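Local coordinates for tRNA (guanine(6)-N2)-methyltransferase (Thermus thermophilus, PDB 3TMA), which transfers a methyl group from S-adenosyl-L-methionine to N2 of the guanosine at position 6 of tRNA(Phe), using a Rossmann-fold catalytic domain fused to an N-terminal THUMP domain, at residues Leu323-Ala336 with Gly342-Leu354. Residues are numbered along the deposited sequence; the frame is centred on the assembly and turned at random.
Sequences LKRALPPGFALRHA and GGVYPRVFVLEKL
The closing β hairpin of the Rossmann-fold methyltransferase domain pairs F331–A336 antiparallel with F349–K353. A332 and E352 exchange two backbone hydrogen bonds (A332 N to E352 O, E352 N to A332 O), and L354 N reaches G330 O almost straight (177°); a water ties that same carbonyl to L354 O. A classic bulge interrupts the ladder: R334 and H335 both face V350, whose O takes R334 N at 2.8 Å and, weakly, H335 N, while V350 N returns to H335 O. Strand 347-353 runs antiparallel between 312-317 and the edge strand 331-338, giving the order 3-2-1-4-5-7-6 with the reversed seventh strand of Rossmann-fold methyltransferases. On the face turned to helix 320-326, L351 packs against both F331 and L327: its CB lies 3.7 Å from F331 CD1, its CD1 over one face of the F331 ring and 3.7 Å from L327 CD2. The F349 ring receives A336 CB at its edge, 3.4 Å from CD1, and L333 CD1 obliquely; K324, bent at chi2 and chi3, lays CE 3.9 Å from F349 CZ. On the other face, R334 carries its guanidinium over A332 CB. E352, CG anti to its N (chi1 178°) and extended beyond, brings OE1 to R334 NH2 at 3.2 Å, within the guanidinium plane but above the carboxylate plane.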
loop_
_atom_site.group_PDB
_atom_site.type_symbol
_atom_site.label_atom_id
_atom_site.label_comp_id
_atom_site.label_asym_id
_atom_site.label_seq_id
_atom_site.Cartn_x
_atom_site.Cartn_y
_atom_site.Cartn_z
ATOM N N LEU A 323 -6.941 19.499 -12.232
ATOM C CA LEU A 323 -8.091 18.597 -12.094
ATOM C C LEU A 323 -9.324 19.369 -11.658
ATOM O O LEU A 323 -10.414 19.181 -12.196
ATOM C CB LEU A 323 -7.792 17.502 -11.059
ATOM C CG LEU A 323 -8.773 16.321 -10.922
ATOM C CD1 LEU A 323 -10.135 16.720 -10.398
ATOM C CD2 LEU A 323 -8.890 15.643 -12.266
ATOM N N LYS A 324 -9.163 20.203 -10.645
ATOM C CA LYS A 324 -10.294 20.955 -10.117
ATOM C C LYS A 324 -10.825 21.986 -11.093
ATOM O O LYS A 324 -12.033 22.147 -11.229
ATOM C CB LYS A 324 -9.983 21.544 -8.742
ATOM C CG LYS A 324 -9.661 20.436 -7.736
ATOM C CD LYS A 324 -10.091 20.805 -6.328
ATOM C CE LYS A 324 -8.908 21.042 -5.448
ATOM N NZ LYS A 324 -8.147 22.177 -5.986
ATOM N N ARG A 325 -9.927 22.643 -11.815
ATOM C CA ARG A 325 -10.322 23.459 -12.918
ATOM C C ARG A 325 -11.194 22.729 -13.964
ATOM O O ARG A 325 -12.122 23.329 -14.514
ATOM C CB ARG A 325 -9.059 24.036 -13.578
ATOM C CG ARG A 325 -9.274 24.784 -14.897
ATOM C CD ARG A 325 -9.534 26.285 -14.704
ATOM N NE ARG A 325 -8.413 26.912 -14.015
ATOM C CZ ARG A 325 -7.734 27.963 -14.465
ATOM N NH1 ARG A 325 -6.704 28.413 -13.765
ATOM N NH2 ARG A 325 -8.087 28.574 -15.595
ATOM N N ALA A 326 -10.895 21.451 -14.243
ATOM C CA ALA A 326 -11.617 20.668 -15.239
ATOM C C ALA A 326 -12.910 20.003 -14.755
ATOM O O ALA A 326 -13.593 19.351 -15.544
ATOM C CB ALA A 326 -10.669 19.602 -15.838
ATOM N N LEU A 327 -13.174 20.033 -13.446
ATOM C CA LEU A 327 -14.343 19.343 -12.878
ATOM C C LEU A 327 -15.639 19.904 -13.425
ATOM O O LEU A 327 -15.846 21.122 -13.348
ATOM C CB LEU A 327 -14.387 19.521 -11.370
ATOM C CG LEU A 327 -13.594 18.589 -10.470
ATOM C CD1 LEU A 327 -13.757 18.982 -8.991
ATOM C CD2 LEU A 327 -14.079 17.139 -10.685
ATOM N N PRO A 328 -16.546 19.035 -13.934
ATOM C CA PRO A 328 -17.836 19.624 -14.250
ATOM C C PRO A 328 -18.656 19.868 -12.984
ATOM O O PRO A 328 -18.427 19.207 -11.954
ATOM C CB PRO A 328 -18.500 18.581 -15.170
ATOM C CG PRO A 328 -17.826 17.269 -14.820
ATOM C CD PRO A 328 -16.399 17.658 -14.465
ATOM N N PRO A 329 -19.612 20.807 -13.047
ATOM C CA PRO A 329 -20.358 21.187 -11.836
ATOM C C PRO A 329 -21.382 20.122 -11.347
ATOM O O PRO A 329 -21.878 20.213 -10.214
ATOM C CB PRO A 329 -21.051 22.504 -12.245
ATOM C CG PRO A 329 -21.055 22.500 -13.754
ATOM C CD PRO A 329 -19.777 21.793 -14.138
ATOM N N GLY A 330 -21.678 19.117 -12.164
ATOM C CA GLY A 330 -22.492 17.992 -11.690
ATOM C C GLY A 330 -21.834 17.095 -10.617
ATOM O O GLY A 330 -22.500 16.232 -10.058
ATOM N N PHE A 331 -20.527 17.241 -10.403
ATOM C CA PHE A 331 -19.805 16.527 -9.338
ATOM C C PHE A 331 -19.697 17.363 -8.063
ATOM O O PHE A 331 -19.466 18.575 -8.129
ATOM C CB PHE A 331 -18.372 16.175 -9.821
ATOM C CG PHE A 331 -18.288 14.904 -10.633
ATOM C CD1 PHE A 331 -18.756 13.698 -10.109
ATOM C CD2 PHE A 331 -17.661 14.895 -11.875
ATOM C CE1 PHE A 331 -18.607 12.499 -10.828
ATOM C CE2 PHE A 331 -17.526 13.723 -12.601
ATOM C CZ PHE A 331 -18.010 12.516 -12.086
ATOM N N ALA A 332 -19.764 16.718 -6.896
ATOM C CA ALA A 332 -19.361 17.361 -5.666
ATOM C C ALA A 332 -18.019 16.735 -5.301
ATOM O O ALA A 332 -17.833 15.508 -5.401
ATOM C CB ALA A 332 -20.402 17.099 -4.547
ATOM N N LEU A 333 -17.113 17.560 -4.827
ATOM C CA LEU A 333 -15.839 17.085 -4.327
ATOM C C LEU A 333 -16.053 16.708 -2.840
ATOM O O LEU A 333 -16.342 17.562 -2.031
ATOM C CB LEU A 333 -14.757 18.162 -4.543
ATOM C CG LEU A 333 -13.386 17.946 -3.884
ATOM C CD1 LEU A 333 -12.914 16.568 -4.180
ATOM C CD2 LEU A 333 -12.372 19.001 -4.395
ATOM N N ARG A 334 -16.035 15.410 -2.519
ATOM C CA ARG A 334 -16.445 14.968 -1.186
ATOM C C ARG A 334 -15.262 14.798 -0.260
ATOM O O ARG A 334 -15.397 15.047 0.919
ATOM C CB ARG A 334 -17.214 13.649 -1.244
ATOM C CG ARG A 334 -18.572 13.769 -1.896
ATOM C CD ARG A 334 -19.666 13.991 -0.836
ATOM N NE ARG A 334 -20.010 15.391 -0.675
ATOM C CZ ARG A 334 -21.167 15.934 -1.048
ATOM N NH1 ARG A 334 -21.360 17.232 -0.867
ATOM N NH2 ARG A 334 -22.129 15.200 -1.603
ATOM N N HIS A 335 -14.128 14.330 -0.779
ATOM C CA HIS A 335 -12.915 14.118 0.042
ATOM C C HIS A 335 -11.690 14.385 -0.811
ATOM O O HIS A 335 -11.657 14.048 -1.996
ATOM C CB HIS A 335 -12.798 12.634 0.557
ATOM C CG HIS A 335 -13.999 12.157 1.321
ATOM N ND1 HIS A 335 -14.285 12.574 2.609
ATOM C CD2 HIS A 335 -15.009 11.322 0.964
ATOM C CE1 HIS A 335 -15.415 12.012 3.014
ATOM N NE2 HIS A 335 -15.878 11.251 2.035
ATOM N N ALA A 336 -10.623 14.818 -0.163
ATOM C CA ALA A 336 -9.347 14.926 -0.821
ATOM C C ALA A 336 -8.315 14.583 0.248
ATOM O O ALA A 336 -8.496 14.941 1.433
ATOM C CB ALA A 336 -9.119 16.379 -1.338
ATOM N N GLY A 342 5.821 6.442 -4.739
ATOM C CA GLY A 342 7.097 6.476 -5.452
ATOM C C GLY A 342 7.936 7.719 -5.160
ATOM O O GLY A 342 8.513 8.281 -6.066
ATOM N N GLY A 343 7.958 8.172 -3.909
ATOM C CA GLY A 343 8.715 9.373 -3.554
ATOM C C GLY A 343 8.040 10.739 -3.808
ATOM O O GLY A 343 8.601 11.759 -3.442
ATOM N N VAL A 344 6.846 10.760 -4.401
ATOM C CA VAL A 344 6.144 12.012 -4.666
ATOM C C VAL A 344 4.753 11.979 -4.053
ATOM O O VAL A 344 4.392 10.965 -3.437
ATOM C CB VAL A 344 6.158 12.428 -6.182
ATOM C CG1 VAL A 344 7.615 12.523 -6.691
ATOM C CG2 VAL A 344 5.347 11.461 -7.063
ATOM N N TYR A 345 3.992 13.078 -4.140
ATOM C CA TYR A 345 2.764 13.178 -3.346
ATOM C C TYR A 345 1.512 13.519 -4.173
ATOM O O TYR A 345 1.037 14.679 -4.165
ATOM C CB TYR A 345 2.948 14.215 -2.233
ATOM C CG TYR A 345 3.824 13.730 -1.122
ATOM C CD1 TYR A 345 5.193 13.764 -1.246
ATOM C CD2 TYR A 345 3.277 13.186 0.042
ATOM C CE1 TYR A 345 6.032 13.359 -0.199
ATOM C CE2 TYR A 345 4.111 12.772 1.098
ATOM C CZ TYR A 345 5.478 12.867 0.955
ATOM O OH TYR A 345 6.323 12.445 1.955
ATOM N N PRO A 346 0.945 12.509 -4.851
ATOM C CA PRO A 346 -0.335 12.766 -5.510
ATOM C C PRO A 346 -1.468 12.998 -4.498
ATOM O O PRO A 346 -1.328 12.645 -3.312
ATOM C CB PRO A 346 -0.589 11.488 -6.289
ATOM C CG PRO A 346 0.149 10.438 -5.554
ATOM C CD PRO A 346 1.417 11.128 -5.077
ATOM N N ARG A 347 -2.555 13.602 -4.968
ATOM C CA ARG A 347 -3.779 13.697 -4.185
ATOM C C ARG A 347 -4.721 12.589 -4.623
ATOM O O ARG A 347 -4.690 12.174 -5.797
ATOM C CB ARG A 347 -4.435 15.075 -4.444
ATOM C CG ARG A 347 -3.864 16.192 -3.543
ATOM C CD ARG A 347 -2.381 16.494 -3.836
ATOM N NE ARG A 347 -1.962 17.702 -3.111
ATOM C CZ ARG A 347 -0.855 17.822 -2.392
ATOM N NH1 ARG A 347 0.113 16.917 -2.488
ATOM N NH2 ARG A 347 -0.666 18.929 -1.669
ATOM N N VAL A 348 -5.537 12.086 -3.698
ATOM C CA VAL A 348 -6.714 11.262 -4.077
ATOM C C VAL A 348 -7.955 12.143 -3.856
ATOM O O VAL A 348 -8.140 12.733 -2.769
ATOM C CB VAL A 348 -6.883 9.966 -3.227
ATOM C CG1 VAL A 348 -8.223 9.248 -3.603
ATOM C CG2 VAL A 348 -5.682 8.984 -3.465
ATOM N N PHE A 349 -8.776 12.261 -4.886
ATOM C CA PHE A 349 -10.063 12.961 -4.733
ATOM C C PHE A 349 -11.179 11.950 -4.845
ATOM O O PHE A 349 -11.082 11.055 -5.669
ATOM C CB PHE A 349 -10.196 13.973 -5.889
ATOM C CG PHE A 349 -9.232 15.148 -5.778
ATOM C CD1 PHE A 349 -9.257 15.990 -4.684
ATOM C CD2 PHE A 349 -8.347 15.441 -6.797
ATOM C CE1 PHE A 349 -8.374 17.126 -4.582
ATOM C CE2 PHE A 349 -7.496 16.593 -6.706
ATOM C CZ PHE A 349 -7.514 17.407 -5.585
ATOM N N VAL A 350 -12.199 12.070 -4.009
ATOM C CA VAL A 350 -13.426 11.325 -4.191
ATOM C C VAL A 350 -14.507 12.303 -4.634
ATOM O O VAL A 350 -14.782 13.287 -3.940
ATOM C CB VAL A 350 -13.880 10.596 -2.879
ATOM C CG1 VAL A 350 -15.159 9.765 -3.141
ATOM C CG2 VAL A 350 -12.738 9.641 -2.451
ATOM N N LEU A 351 -15.118 12.003 -5.775
ATOM C CA LEU A 351 -16.196 12.819 -6.335
ATOM C C LEU A 351 -17.485 12.018 -6.273
ATOM O O LEU A 351 -17.466 10.789 -6.414
ATOM C CB LEU A 351 -15.889 13.167 -7.800
ATOM C CG LEU A 351 -14.457 13.631 -8.098
ATOM C CD1 LEU A 351 -14.198 13.606 -9.591
ATOM C CD2 LEU A 351 -14.163 15.010 -7.524
ATOM N N GLU A 352 -18.593 12.702 -6.016
ATOM C CA GLU A 352 -19.898 12.078 -6.059
ATOM C C GLU A 352 -20.766 12.837 -7.068
ATOM O O GLU A 352 -20.827 14.073 -7.064
ATOM C CB GLU A 352 -20.582 12.091 -4.670
ATOM C CG GLU A 352 -21.983 11.466 -4.714
ATOM C CD GLU A 352 -22.740 11.505 -3.372
ATOM O OE1 GLU A 352 -22.272 12.159 -2.419
ATOM O OE2 GLU A 352 -23.845 10.908 -3.287
ATOM N N LYS A 353 -21.420 12.094 -7.950
ATOM C CA LYS A 353 -22.415 12.703 -8.806
ATOM C C LYS A 353 -23.653 13.120 -8.013
ATOM O O LYS A 353 -24.324 12.266 -7.409
ATOM C CB LYS A 353 -22.848 11.728 -9.881
ATOM C CG LYS A 353 -23.980 12.284 -10.756
ATOM C CD LYS A 353 -24.056 11.476 -12.069
ATOM C CE LYS A 353 -25.130 12.058 -13.000
ATOM N NZ LYS A 353 -25.131 11.337 -14.345
ATOM N N LEU A 354 -24.028 14.398 -8.141
ATOM C CA LEU A 354 -25.183 14.950 -7.428
ATOM C C LEU A 354 -26.493 14.541 -8.104
ATOM O O LEU A 354 -26.518 14.266 -9.319
ATOM C CB LEU A 354 -25.094 16.482 -7.378
ATOM C CG LEU A 354 -23.984 17.055 -6.488
ATOM C CD1 LEU A 354 -23.718 18.524 -6.846
ATOM C CD2 LEU A 354 -24.350 16.930 -5.007
ATOM O OXT LEU A 354 -27.558 14.480 -7.460
HETATM O O HOH W 1 -25.043 15.655 -11.022
#